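Local coordinates for protein putative aminooxidase (Propionibacterium acnes, PDB 2BA9) that isomerises polyunsaturated fatty acids, producing conjugated linoleic acid, binds FAD and belongs to the flavin-containing amine oxidoreductase family, at residues A[112-117]-A[158-163]; A[177-182]-A[377-382]; A[118-123]-A[150-155]; A[308-313]-A[353-358]; A[327-332]-A[346-351]. All coordinates share one frame; numbering follows the deposited sequence.

Contact 1: residues A[112-117]-A[158-163]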
# COMPACT_ATOMS: atom_id res chain seq x y z
N ALA A 112 -14.02 -24.74 1.31
CA ALA A 112 -15.39 -24.62 0.80
C ALA A 112 -15.74 -23.15 0.58
O ALA A 112 -16.21 -22.78 -0.50
CB ALA A 112 -16.37 -25.28 1.75
N ALA A 113 -15.49 -22.31 1.58
CA ALA A 113 -15.74 -20.87 1.50
C ALA A 113 -14.95 -20.21 0.37
O ALA A 113 -15.50 -19.41 -0.40
CB ALA A 113 -15.41 -20.20 2.85
N VAL A 114 -13.66 -20.54 0.27
CA VAL A 114 -12.78 -19.97 -0.75
C VAL A 114 -13.26 -20.27 -2.17
O VAL A 114 -13.23 -19.39 -3.04
CB VAL A 114 -11.34 -20.49 -0.58
CG1 VAL A 114 -10.49 -20.18 -1.83
CG2 VAL A 114 -10.71 -19.92 0.69
N GLN A 115 -13.70 -21.52 -2.40
CA GLN A 115 -14.28 -21.94 -3.69
C GLN A 115 -15.62 -21.23 -3.97
O GLN A 115 -15.86 -20.76 -5.09
CB GLN A 115 -14.46 -23.46 -3.69
CG GLN A 115 -15.36 -24.05 -4.83
CD GLN A 115 -14.64 -24.34 -6.16
OE1 GLN A 115 -15.31 -24.58 -7.18
NE2 GLN A 115 -13.29 -24.34 -6.16
N LYS A 116 -16.48 -21.17 -2.96
CA LYS A 116 -17.79 -20.53 -3.13
C LYS A 116 -17.61 -19.05 -3.41
O LYS A 116 -18.28 -18.48 -4.28
CB LYS A 116 -18.66 -20.72 -1.88
CG LYS A 116 -20.16 -20.45 -2.12
CD LYS A 116 -20.96 -20.54 -0.82
CE LYS A 116 -22.09 -19.51 -0.77
NZ LYS A 116 -22.87 -19.60 0.52
N LEU A 117 -16.69 -18.42 -2.69
CA LEU A 117 -16.38 -17.01 -2.90
C LEU A 117 -15.87 -16.79 -4.31
O LEU A 117 -16.32 -15.88 -4.99
CB LEU A 117 -15.34 -16.50 -1.89
CG LEU A 117 -14.97 -15.01 -1.96
CD1 LEU A 117 -16.19 -14.11 -1.79
CD2 LEU A 117 -13.90 -14.68 -0.89
N ARG A 158 -11.82 -16.04 5.28
CA ARG A 158 -10.95 -15.05 5.94
C ARG A 158 -9.62 -15.63 6.41
O ARG A 158 -8.64 -14.91 6.47
CB ARG A 158 -11.67 -14.44 7.16
CG ARG A 158 -11.66 -15.34 8.39
CD ARG A 158 -12.64 -14.89 9.48
NE ARG A 158 -12.59 -13.46 9.83
CZ ARG A 158 -11.63 -12.88 10.55
NH1 ARG A 158 -10.59 -13.57 10.97
NH2 ARG A 158 -11.70 -11.58 10.85
N ASP A 159 -9.59 -16.91 6.77
CA ASP A 159 -8.35 -17.57 7.18
C ASP A 159 -7.28 -17.52 6.09
O ASP A 159 -6.10 -17.41 6.38
CB ASP A 159 -8.61 -19.03 7.55
CG ASP A 159 -9.31 -19.19 8.89
OD1 ASP A 159 -10.04 -18.26 9.33
OD2 ASP A 159 -9.12 -20.25 9.50
N LEU A 160 -7.70 -17.62 4.83
CA LEU A 160 -6.77 -17.50 3.69
C LEU A 160 -6.44 -16.03 3.40
O LEU A 160 -5.28 -15.67 3.29
CB LEU A 160 -7.36 -18.15 2.43
CG LEU A 160 -6.40 -18.25 1.23
CD1 LEU A 160 -5.38 -19.33 1.45
CD2 LEU A 160 -7.13 -18.50 -0.05
N TRP A 161 -7.47 -15.21 3.30
CA TRP A 161 -7.32 -13.79 2.89
C TRP A 161 -6.58 -12.92 3.90
O TRP A 161 -5.98 -11.92 3.54
CB TRP A 161 -8.71 -13.19 2.62
CG TRP A 161 -9.02 -12.99 1.17
CD1 TRP A 161 -8.84 -11.86 0.46
CD2 TRP A 161 -9.57 -13.96 0.27
NE1 TRP A 161 -9.24 -12.05 -0.84
CE2 TRP A 161 -9.68 -13.34 -0.98
CE3 TRP A 161 -9.96 -15.30 0.40
CZ2 TRP A 161 -10.19 -14.00 -2.10
CZ3 TRP A 161 -10.45 -15.96 -0.71
CH2 TRP A 161 -10.56 -15.31 -1.95
N ILE A 162 -6.62 -13.31 5.17
CA ILE A 162 -6.14 -12.45 6.24
C ILE A 162 -4.62 -12.31 6.27
O ILE A 162 -4.11 -11.25 6.60
CB ILE A 162 -6.65 -12.92 7.60
CG1 ILE A 162 -6.51 -11.79 8.64
CG2 ILE A 162 -5.95 -14.21 8.05
CD1 ILE A 162 -7.15 -12.11 9.97
N ASN A 163 -3.90 -13.36 5.91
CA ASN A 163 -2.45 -13.39 6.07
C ASN A 163 -1.70 -12.37 5.18
O ASN A 163 -0.82 -11.66 5.67
CB ASN A 163 -1.94 -14.81 5.88
CG ASN A 163 -2.57 -15.80 6.84
OD1 ASN A 163 -2.60 -15.56 8.05
ND2 ASN A 163 -3.10 -16.91 6.32
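V114 and L160 mark the closest backbone approach of two helical segments, their CA atoms 7.9 Å apart; no hydrogen bond crosses between the segments, and side chains alone make the contact. Segment 112-117 is helical throughout, inside helix 106-122, as the bond from L117 N to A113 O (2.8 Å) confirms, whereas 158-163 begins as the short helix 158-161 and runs on into a turn. The indole of W161 is the centre of the contact. L117 approaches it from the opposite direction and sets its CD2 methyl over one face of the six-membered ring, 3.8 Å from the ring centroid and 23° off the normal, a CH-pi contact displaced toward the rim near CH2. V114 comes to the same ring differently: its CG2 lies at the edge, near the ring plane, 4.2 Å from W161 CZ3. CG1 is anti to the backbone N (chi1 166°), which leaves CG2 anti to the carbonyl carbon and pointed at the indole edge and at L160, with V114 CG2 3.9 Å from L160 CD2. The polar end of W161 is engaged elsewhere, NE1 binding L185 O, which helps fix the indole. Helix 187-195 adds M190 and M191 against L160, and F187 and M190 against W161. All four touching residues are buried, making this a buried apolar helix-helix contact with one tryptophan gripped at face and edge.

Contact 2: residues A[177-182]-A[377-382]; sequences PAAYVL and EDYKAG
Y180 and Y379 carry this contact as an offset edge-to-face (T-shaped) aromatic pair: the centroids are 5.8 Å apart and the planes stand at 89°, with the edge of Y379 directed toward the face of Y180. Y180 CE2 lies 4.1 Å from Y379 CD1, and Y180 CZ is equally near. Beyond the rings, Y180 OH lies at the edge of Y379, 3.9 Å from its CD1. The side chains slide past each other in opposite directions, and this brings the far end of Y379 to A179, whose CB is 3.5 Å from Y379 OH and 3.8 Å from Y379 CZ. Y379 reaches across to the other segment because its chi1 of -160° swings CG to the side of CB far from the backbone N. Further out, hydrogen bonds hold both phenol ends: Y379 OH pairs with H133 ND1, while Y180 OH pairs with Y384 OH and with V374 N. These bonds probably limit how far either ring can shift along the other. P177 is the N-cap of helix 178-184, and G382 closes helix 376-380 in a Schellman motif at positive phi, G382 N binding Y379 O at 3.1 Å. The contact therefore joins the first turn of helix 178-184 to the end of helix 376-380, with F371 of strand 359-373 edge-to-face with Y180 and helices 145-151 and 158-161 packing against V181 and L182.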
# COMPACT_ATOMS: atom_id res chain seq x y z
N PRO A 177 -13.62 -2.05 4.59
CA PRO A 177 -14.58 -2.44 3.56
C PRO A 177 -14.09 -3.46 2.51
O PRO A 177 -12.94 -3.38 2.05
CB PRO A 177 -14.92 -1.11 2.87
CG PRO A 177 -14.61 -0.06 3.90
CD PRO A 177 -13.43 -0.59 4.64
N ALA A 178 -15.00 -4.35 2.10
CA ALA A 178 -14.70 -5.44 1.14
C ALA A 178 -14.01 -4.96 -0.15
O ALA A 178 -13.12 -5.64 -0.66
CB ALA A 178 -15.97 -6.22 0.80
N ALA A 179 -14.42 -3.80 -0.64
CA ALA A 179 -13.90 -3.23 -1.90
C ALA A 179 -12.38 -3.05 -1.93
O ALA A 179 -11.73 -3.22 -2.96
CB ALA A 179 -14.55 -1.90 -2.17
N TYR A 180 -11.81 -2.67 -0.80
CA TYR A 180 -10.36 -2.55 -0.71
C TYR A 180 -9.72 -3.94 -0.79
O TYR A 180 -8.79 -4.16 -1.56
CB TYR A 180 -9.94 -1.84 0.58
CG TYR A 180 -10.42 -0.41 0.65
CD1 TYR A 180 -9.93 0.56 -0.23
CD2 TYR A 180 -11.37 -0.02 1.58
CE1 TYR A 180 -10.36 1.87 -0.17
CE2 TYR A 180 -11.82 1.30 1.66
CZ TYR A 180 -11.32 2.24 0.77
OH TYR A 180 -11.77 3.56 0.85
N VAL A 181 -10.26 -4.88 -0.02
CA VAL A 181 -9.64 -6.21 0.12
C VAL A 181 -9.56 -6.88 -1.24
O VAL A 181 -8.49 -7.37 -1.63
CB VAL A 181 -10.43 -7.13 1.09
CG1 VAL A 181 -9.78 -8.55 1.16
CG2 VAL A 181 -10.57 -6.46 2.50
N LEU A 182 -10.69 -6.87 -1.96
CA LEU A 182 -10.87 -7.65 -3.17
C LEU A 182 -10.29 -6.98 -4.44
O LEU A 182 -10.12 -7.65 -5.47
CB LEU A 182 -12.35 -8.02 -3.32
CG LEU A 182 -12.80 -9.03 -2.25
CD1 LEU A 182 -14.32 -9.12 -2.13
CD2 LEU A 182 -12.20 -10.41 -2.53
N GLU A 377 -19.32 3.03 6.32
CA GLU A 377 -20.38 4.05 6.28
C GLU A 377 -20.10 5.19 5.28
O GLU A 377 -20.96 5.58 4.48
CB GLU A 377 -20.55 4.66 7.68
CG GLU A 377 -21.54 5.82 7.73
CD GLU A 377 -21.65 6.43 9.11
OE1 GLU A 377 -22.78 6.45 9.64
OE2 GLU A 377 -20.60 6.89 9.65
N ASP A 378 -18.89 5.74 5.37
CA ASP A 378 -18.46 6.80 4.48
C ASP A 378 -18.39 6.27 3.04
O ASP A 378 -18.82 6.93 2.11
CB ASP A 378 -17.14 7.41 4.97
CG ASP A 378 -17.30 8.25 6.25
OD1 ASP A 378 -18.45 8.64 6.60
OD2 ASP A 378 -16.28 8.54 6.91
N TYR A 379 -17.90 5.06 2.85
CA TYR A 379 -17.89 4.44 1.53
C TYR A 379 -19.34 4.35 0.97
O TYR A 379 -19.60 4.77 -0.16
CB TYR A 379 -17.19 3.06 1.56
CG TYR A 379 -16.71 2.56 0.21
CD1 TYR A 379 -15.33 2.41 -0.06
CD2 TYR A 379 -17.61 2.24 -0.81
CE1 TYR A 379 -14.89 1.95 -1.31
CE2 TYR A 379 -17.17 1.80 -2.05
CZ TYR A 379 -15.83 1.65 -2.31
OH TYR A 379 -15.46 1.21 -3.56
N LYS A 380 -20.26 3.87 1.81
CA LYS A 380 -21.67 3.66 1.47
C LYS A 380 -22.34 4.99 1.17
O LYS A 380 -23.20 5.07 0.31
CB LYS A 380 -22.44 3.00 2.63
CG LYS A 380 -22.31 1.48 2.76
CD LYS A 380 -23.14 0.97 3.92
CE LYS A 380 -22.70 -0.41 4.40
NZ LYS A 380 -23.56 -0.82 5.56
N ALA A 381 -21.93 6.03 1.91
CA ALA A 381 -22.51 7.36 1.78
C ALA A 381 -22.10 8.04 0.47
O ALA A 381 -22.60 9.11 0.15
CB ALA A 381 -22.12 8.23 2.99
N GLY A 382 -21.18 7.41 -0.26
CA GLY A 382 -20.82 7.82 -1.62
C GLY A 382 -19.47 8.48 -1.77
O GLY A 382 -19.19 9.07 -2.81

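Contact 3: residues A[118-123]-A[150-155]; sequences GQLLAT and ALNGCE
L120 meets N152 and C154, two residues of the turn that follows helix 145-151, while helix 106-122 supplies the leucine. Taken in order, A150 and L151 close the helix, and A150 O accepts the bond from G153 N at 3.1 Å. N152 comes next and makes the nearest contact: its CB lies 3.8 Å from L120 CD1, and its OD1 is also 3.8 Å from that same methyl. The leucine thus lies against the aliphatic root and the amide oxygen of the asparagine at once. Setting CG anti to the carbonyl carbon, N152 (chi1 -71°) turns its amide toward outside partners, OD1 binding K124 NZ and ND2 binding Y125 OH and F148 O. With bonds at both its oxygen and its nitrogen, the buried amide should have little freedom to rotate. G153 follows with positive phi as the C-prime residue of a Schellman motif, completed by the bond from C154 N to L149 O. C154 then points its CB toward 118-123 and brings SG to 4.2 Å from L120 CD1, a looser apolar touch. Backbones stay well apart, the CA atoms of L120 and N152 being 8.6 Å from each other. The contact therefore fits the last turns of helix 106-122 against the C-terminal turn of helix 145-151, where K116, one turn before L120, also reaches across to bond N152 O.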
# COMPACT_ATOMS: atom_id res chain seq x y z
N GLY A 118 -14.93 -17.63 -4.74
CA GLY A 118 -14.36 -17.50 -6.08
C GLY A 118 -15.46 -17.45 -7.12
O GLY A 118 -15.43 -16.63 -8.02
N GLN A 119 -16.46 -18.31 -6.98
CA GLN A 119 -17.52 -18.41 -7.98
C GLN A 119 -18.47 -17.21 -7.94
O GLN A 119 -18.92 -16.72 -8.98
CB GLN A 119 -18.27 -19.72 -7.81
CG GLN A 119 -17.41 -20.92 -8.18
CD GLN A 119 -17.04 -20.95 -9.67
OE1 GLN A 119 -17.87 -21.31 -10.51
NE2 GLN A 119 -15.79 -20.59 -9.99
N LEU A 120 -18.75 -16.73 -6.74
CA LEU A 120 -19.51 -15.50 -6.54
C LEU A 120 -18.81 -14.27 -7.12
O LEU A 120 -19.46 -13.41 -7.68
CB LEU A 120 -19.76 -15.27 -5.06
CG LEU A 120 -20.79 -16.15 -4.37
CD1 LEU A 120 -20.53 -16.08 -2.86
CD2 LEU A 120 -22.20 -15.70 -4.71
N LEU A 121 -17.49 -14.19 -6.96
CA LEU A 121 -16.73 -13.05 -7.48
C LEU A 121 -16.78 -13.00 -9.01
O LEU A 121 -16.73 -11.92 -9.61
CB LEU A 121 -15.27 -13.12 -7.01
CG LEU A 121 -15.02 -12.81 -5.52
CD1 LEU A 121 -13.54 -12.93 -5.18
CD2 LEU A 121 -15.56 -11.41 -5.19
N ALA A 122 -16.88 -14.17 -9.63
CA ALA A 122 -16.83 -14.30 -11.10
C ALA A 122 -18.17 -13.92 -11.72
O ALA A 122 -18.23 -13.55 -12.88
CB ALA A 122 -16.44 -15.71 -11.49
N THR A 123 -19.24 -13.99 -10.93
CA THR A 123 -20.59 -13.78 -11.41
C THR A 123 -21.33 -12.63 -10.68
O THR A 123 -21.40 -11.50 -11.18
CB THR A 123 -21.37 -15.09 -11.26
OG1 THR A 123 -21.23 -15.58 -9.91
CG2 THR A 123 -20.82 -16.14 -12.24
N ALA A 150 -20.00 -12.98 5.64
CA ALA A 150 -21.15 -13.49 6.38
C ALA A 150 -22.43 -13.51 5.55
O ALA A 150 -23.19 -14.46 5.59
CB ALA A 150 -21.37 -12.67 7.66
N LEU A 151 -22.65 -12.46 4.78
CA LEU A 151 -23.83 -12.37 3.93
C LEU A 151 -23.88 -13.50 2.90
O LEU A 151 -24.95 -13.93 2.48
CB LEU A 151 -23.81 -11.02 3.21
CG LEU A 151 -25.06 -10.55 2.50
CD1 LEU A 151 -26.19 -10.32 3.48
CD2 LEU A 151 -24.72 -9.30 1.73
N ASN A 152 -22.70 -13.99 2.51
CA ASN A 152 -22.58 -15.03 1.50
C ASN A 152 -22.25 -16.41 2.09
O ASN A 152 -21.90 -17.32 1.35
CB ASN A 152 -21.53 -14.60 0.47
CG ASN A 152 -22.01 -13.46 -0.40
OD1 ASN A 152 -22.94 -13.62 -1.20
ND2 ASN A 152 -21.39 -12.28 -0.26
N GLY A 153 -22.36 -16.56 3.40
CA GLY A 153 -21.95 -17.80 4.08
C GLY A 153 -20.50 -18.24 3.84
O GLY A 153 -20.24 -19.43 3.77
N CYS A 154 -19.58 -17.29 3.70
CA CYS A 154 -18.20 -17.60 3.32
C CYS A 154 -17.18 -17.15 4.38
O CYS A 154 -16.03 -16.92 4.05
CB CYS A 154 -17.85 -16.91 1.99
SG CYS A 154 -18.58 -17.63 0.54
N GLU A 155 -17.62 -17.05 5.63
CA GLU A 155 -16.79 -16.56 6.73
C GLU A 155 -15.40 -17.22 6.81
O GLU A 155 -14.40 -16.54 7.06
CB GLU A 155 -17.50 -16.76 8.08
CG GLU A 155 -18.69 -15.84 8.32
CD GLU A 155 -20.04 -16.45 7.92
OE1 GLU A 155 -20.08 -17.26 6.94
OE2 GLU A 155 -21.04 -16.12 8.58

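Contact 4: residues A[308-313]-A[353-358]; sequences GHVMVY and ETFGHP
The F355 ring meets V310 at its edge, CG1 lying near the ring plane and 4.1 Å from F355 CE2, while Y313 comes to it obliquely, with Y313 CE2 3.8 Å from F355 CD2. Y313 and F355 slide past each other in opposite directions. The side chains of Y313 and H357 cross at about a right angle, with ring centroids 5.5 Å apart and planes at 65°; Y313 OH is 3.3 Å from H357 NE2. Y313 takes the torsion with CG between its backbone N and carbonyl carbon (chi1 56°), which directs the ring across to the helix end. There G356 forms a Schellman motif at positive phi, its N bonded to E353 O at 3.0 Å, and the chain turns to present H357 beside Y313. H357 ND1 donates to E290 O, which helps set the imidazole. Ring and methyl packing thus supplies much of the contact between strand 310-315 and the end of helix 341-355 with the loop after it, beside a polar rim at Y313 and H357.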
# COMPACT_ATOMS: atom_id res chain seq x y z
N GLY A 308 -0.76 -4.51 18.18
CA GLY A 308 0.54 -4.10 18.72
C GLY A 308 1.52 -5.24 18.69
O GLY A 308 2.74 -5.04 18.79
N HIS A 309 1.02 -6.47 18.55
CA HIS A 309 1.91 -7.63 18.50
C HIS A 309 2.46 -7.83 17.11
O HIS A 309 1.88 -7.38 16.14
CB HIS A 309 1.21 -8.89 19.03
CG HIS A 309 1.17 -8.95 20.52
ND1 HIS A 309 2.26 -9.31 21.28
CD2 HIS A 309 0.19 -8.64 21.41
CE1 HIS A 309 1.95 -9.26 22.56
NE2 HIS A 309 0.70 -8.83 22.67
N VAL A 310 3.60 -8.50 17.01
CA VAL A 310 4.18 -8.86 15.71
C VAL A 310 3.28 -9.88 15.01
O VAL A 310 3.00 -10.95 15.55
CB VAL A 310 5.58 -9.47 15.86
CG1 VAL A 310 6.09 -9.99 14.51
CG2 VAL A 310 6.56 -8.46 16.46
N MET A 311 2.88 -9.55 13.78
CA MET A 311 2.00 -10.40 12.98
C MET A 311 2.76 -11.25 11.96
O MET A 311 2.24 -12.24 11.48
CB MET A 311 0.99 -9.53 12.26
CG MET A 311 0.22 -8.60 13.18
SD MET A 311 -1.02 -7.68 12.26
CE MET A 311 0.01 -6.46 11.44
N VAL A 312 3.97 -10.83 11.63
CA VAL A 312 4.78 -11.49 10.63
C VAL A 312 6.19 -10.94 10.73
O VAL A 312 6.40 -9.81 11.18
CB VAL A 312 4.23 -11.29 9.20
CG1 VAL A 312 4.12 -9.82 8.87
CG2 VAL A 312 5.11 -12.02 8.16
N TYR A 313 7.17 -11.77 10.35
CA TYR A 313 8.54 -11.29 10.20
C TYR A 313 9.11 -11.85 8.92
O TYR A 313 8.72 -12.91 8.46
CB TYR A 313 9.41 -11.63 11.41
CG TYR A 313 9.48 -13.09 11.78
CD1 TYR A 313 10.34 -13.96 11.13
CD2 TYR A 313 8.69 -13.60 12.81
CE1 TYR A 313 10.40 -15.30 11.48
CE2 TYR A 313 8.75 -14.92 13.17
CZ TYR A 313 9.60 -15.78 12.51
OH TYR A 313 9.65 -17.12 12.88
N GLU A 353 11.47 -13.07 21.11
CA GLU A 353 12.07 -14.00 22.06
C GLU A 353 11.17 -15.23 22.25
O GLU A 353 11.63 -16.38 22.23
CB GLU A 353 12.31 -13.32 23.39
CG GLU A 353 13.23 -14.11 24.28
CD GLU A 353 13.39 -13.47 25.62
OE1 GLU A 353 13.21 -12.24 25.70
OE2 GLU A 353 13.72 -14.20 26.59
N THR A 354 9.89 -14.97 22.41
CA THR A 354 8.88 -16.02 22.45
C THR A 354 8.93 -16.94 21.22
O THR A 354 8.87 -18.17 21.35
CB THR A 354 7.50 -15.38 22.62
OG1 THR A 354 7.47 -14.77 23.92
CG2 THR A 354 6.40 -16.40 22.45
N PHE A 355 9.10 -16.34 20.04
CA PHE A 355 9.20 -17.09 18.78
C PHE A 355 10.52 -17.88 18.67
O PHE A 355 10.63 -18.76 17.80
CB PHE A 355 9.03 -16.19 17.54
CG PHE A 355 7.75 -15.38 17.50
CD1 PHE A 355 6.61 -15.78 18.19
CD2 PHE A 355 7.68 -14.22 16.75
CE1 PHE A 355 5.43 -15.03 18.13
CE2 PHE A 355 6.51 -13.46 16.68
CZ PHE A 355 5.38 -13.87 17.38
N GLY A 356 11.50 -17.57 19.53
CA GLY A 356 12.81 -18.23 19.53
C GLY A 356 13.84 -17.56 18.64
O GLY A 356 14.84 -18.16 18.26
N HIS A 357 13.60 -16.30 18.32
CA HIS A 357 14.49 -15.53 17.46
C HIS A 357 14.79 -14.20 18.16
O HIS A 357 14.40 -13.14 17.67
CB HIS A 357 13.85 -15.32 16.09
CG HIS A 357 13.36 -16.58 15.44
ND1 HIS A 357 14.21 -17.60 15.07
CD2 HIS A 357 12.11 -16.98 15.11
CE1 HIS A 357 13.50 -18.58 14.54
NE2 HIS A 357 12.23 -18.23 14.54
N PRO A 358 15.44 -14.26 19.34
CA PRO A 358 15.59 -13.04 20.13
C PRO A 358 16.43 -11.91 19.48
O PRO A 358 17.43 -12.17 18.82
CB PRO A 358 16.21 -13.54 21.44
CG PRO A 358 16.70 -14.92 21.18
CD PRO A 358 15.97 -15.46 20.02

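Contact 5: residues A[327-332]-A[346-351]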
# COMPACT_ATOMS: atom_id res chain seq x y z
N THR A 327 10.37 -6.94 11.26
CA THR A 327 9.15 -7.31 11.95
C THR A 327 8.07 -6.29 11.64
O THR A 327 8.38 -5.12 11.35
CB THR A 327 9.33 -7.36 13.49
OG1 THR A 327 9.43 -6.02 14.00
CG2 THR A 327 10.57 -8.16 13.89
N TYR A 328 6.81 -6.73 11.74
CA TYR A 328 5.64 -5.95 11.33
C TYR A 328 4.53 -6.04 12.37
O TYR A 328 4.10 -7.13 12.73
CB TYR A 328 5.14 -6.47 9.98
CG TYR A 328 6.25 -6.47 8.93
CD1 TYR A 328 6.38 -5.41 8.02
CD2 TYR A 328 7.17 -7.51 8.87
CE1 TYR A 328 7.40 -5.39 7.10
CE2 TYR A 328 8.19 -7.50 7.94
CZ TYR A 328 8.30 -6.44 7.05
OH TYR A 328 9.32 -6.44 6.13
N LEU A 329 4.09 -4.89 12.86
CA LEU A 329 2.95 -4.81 13.80
C LEU A 329 2.10 -3.59 13.46
O LEU A 329 2.57 -2.64 12.79
CB LEU A 329 3.42 -4.71 15.26
CG LEU A 329 4.34 -3.52 15.65
CD1 LEU A 329 3.58 -2.25 15.92
CD2 LEU A 329 5.23 -3.86 16.85
N LEU A 330 0.87 -3.60 13.95
CA LEU A 330 -0.04 -2.48 13.74
C LEU A 330 -0.37 -1.79 15.06
O LEU A 330 -0.57 -2.45 16.09
CB LEU A 330 -1.34 -2.95 13.08
CG LEU A 330 -1.40 -2.89 11.56
CD1 LEU A 330 -2.65 -3.61 11.11
CD2 LEU A 330 -1.36 -1.44 11.08
N ARG A 331 -0.46 -0.47 15.01
CA ARG A 331 -0.64 0.36 16.19
C ARG A 331 -2.05 0.89 16.40
O ARG A 331 -2.33 1.48 17.43
CB ARG A 331 0.35 1.53 16.18
CG ARG A 331 1.80 1.07 16.33
CD ARG A 331 2.82 2.19 16.32
NE ARG A 331 2.36 3.38 17.01
CZ ARG A 331 3.03 4.52 17.07
NH1 ARG A 331 4.23 4.63 16.52
NH2 ARG A 331 2.51 5.56 17.72
N ASN A 332 -2.94 0.67 15.44
CA ASN A 332 -4.28 1.25 15.51
C ASN A 332 -5.39 0.29 15.07
O ASN A 332 -5.16 -0.64 14.30
CB ASN A 332 -4.34 2.51 14.66
CG ASN A 332 -4.30 2.19 13.18
OD1 ASN A 332 -3.28 1.73 12.66
ND2 ASN A 332 -5.43 2.37 12.51
N GLN A 346 8.62 -2.78 22.66
CA GLN A 346 8.85 -3.81 23.67
C GLN A 346 8.23 -5.15 23.25
O GLN A 346 8.80 -6.21 23.50
CB GLN A 346 8.36 -3.38 25.06
CG GLN A 346 8.77 -4.33 26.21
CD GLN A 346 10.27 -4.50 26.36
OE1 GLN A 346 11.03 -3.52 26.28
NE2 GLN A 346 10.72 -5.73 26.60
N MET A 347 7.06 -5.10 22.61
CA MET A 347 6.44 -6.32 22.08
C MET A 347 7.26 -6.96 20.97
O MET A 347 7.25 -8.18 20.83
CB MET A 347 5.01 -6.05 21.61
CG MET A 347 4.03 -6.01 22.76
SD MET A 347 2.31 -5.82 22.26
CE MET A 347 2.24 -4.02 22.18
N VAL A 348 7.97 -6.16 20.18
CA VAL A 348 8.91 -6.69 19.20
C VAL A 348 9.95 -7.54 19.95
O VAL A 348 10.24 -8.69 19.59
CB VAL A 348 9.61 -5.56 18.40
CG1 VAL A 348 10.68 -6.13 17.47
CG2 VAL A 348 8.61 -4.76 17.59
N LEU A 349 10.53 -6.99 21.00
CA LEU A 349 11.52 -7.75 21.77
C LEU A 349 10.86 -9.01 22.35
O LEU A 349 11.36 -10.11 22.15
CB LEU A 349 12.13 -6.90 22.88
CG LEU A 349 12.72 -5.56 22.43
CD1 LEU A 349 13.52 -4.93 23.57
CD2 LEU A 349 13.55 -5.74 21.17
N ASP A 350 9.73 -8.83 23.02
CA ASP A 350 9.10 -9.93 23.76
C ASP A 350 8.53 -11.00 22.83
O ASP A 350 8.66 -12.19 23.11
CB ASP A 350 7.99 -9.42 24.70
CG ASP A 350 8.50 -8.45 25.76
OD1 ASP A 350 9.71 -8.40 26.04
OD2 ASP A 350 7.66 -7.73 26.33
N ASP A 351 7.90 -10.58 21.74
CA ASP A 351 7.35 -11.54 20.75
C ASP A 351 8.46 -12.36 20.06
O ASP A 351 8.36 -13.58 19.98
CB ASP A 351 6.49 -10.84 19.68
CG ASP A 351 5.08 -10.46 20.18
OD1 ASP A 351 4.65 -10.90 21.28
OD2 ASP A 351 4.39 -9.72 19.45
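V348 holds the tight part of this contact, presenting its two methyls to two residues of strand 325-330. CG2 lies 3.6 Å from L329 CD2, where the side chains cross at about a right angle, and CG1 lies 3.7 Å from T327 OG1. The valine stands with CG1 anti to its backbone N (chi1 175°), so the branches part: CG1 faces the threonine, and CG2 faces the leucine while also coming within 3.9 Å of T327 OG1. L329 has CG between its backbone N and carbonyl carbon (chi1 59°), and this torsion brings CD2 up to the helix. T327 and V348 have the nearest backbones, with CA atoms 7.3 Å apart. T327, L329 and V348 are all buried. The packing is looser at M347, which stands at the margin, M347 CB 5.2 Å from L329 CD2. The exposed Q346 lies farther round the helix and bonds within it, Q346 NE2 to D350 OD1 at 2.9 Å with a bent N-H...O angle of 145°, on the syn side but well out of the carboxylate plane. On the strand, Y328 points its CB away from the helix; its side chain belongs to the FAD pocket and touches the cofactor. Helix 341-355 thus packs on one side of the mixed sheet, with strands 277-288 and 310-315 flanking 325-330, while C344 and M352 of the same helix extend the contact with L329 and T327.

Overall arrangement
Along the chain, contact 3 lies within the span bridged by contact 1; contact 2 opens later, and its long span contains contact 4, which in turn contains contact 5. Contacts 1 and 3 share helix 106-122, their centres about 9 Å apart. Contact 2, about 19 Å from contact 1 between centres, joins this helical region where W161 packs on V181 and L182. Contacts 4 and 5, centres about 7 Å apart, share helix 341-355 and neighbouring strands of the mixed sheet, linked by D351 to H309 and V310. The two groups do not touch, though contacts 1 and 4 come within about 6 Å at their nearest atoms: one builds the helical part, the other backs the FAD-contacting sheet.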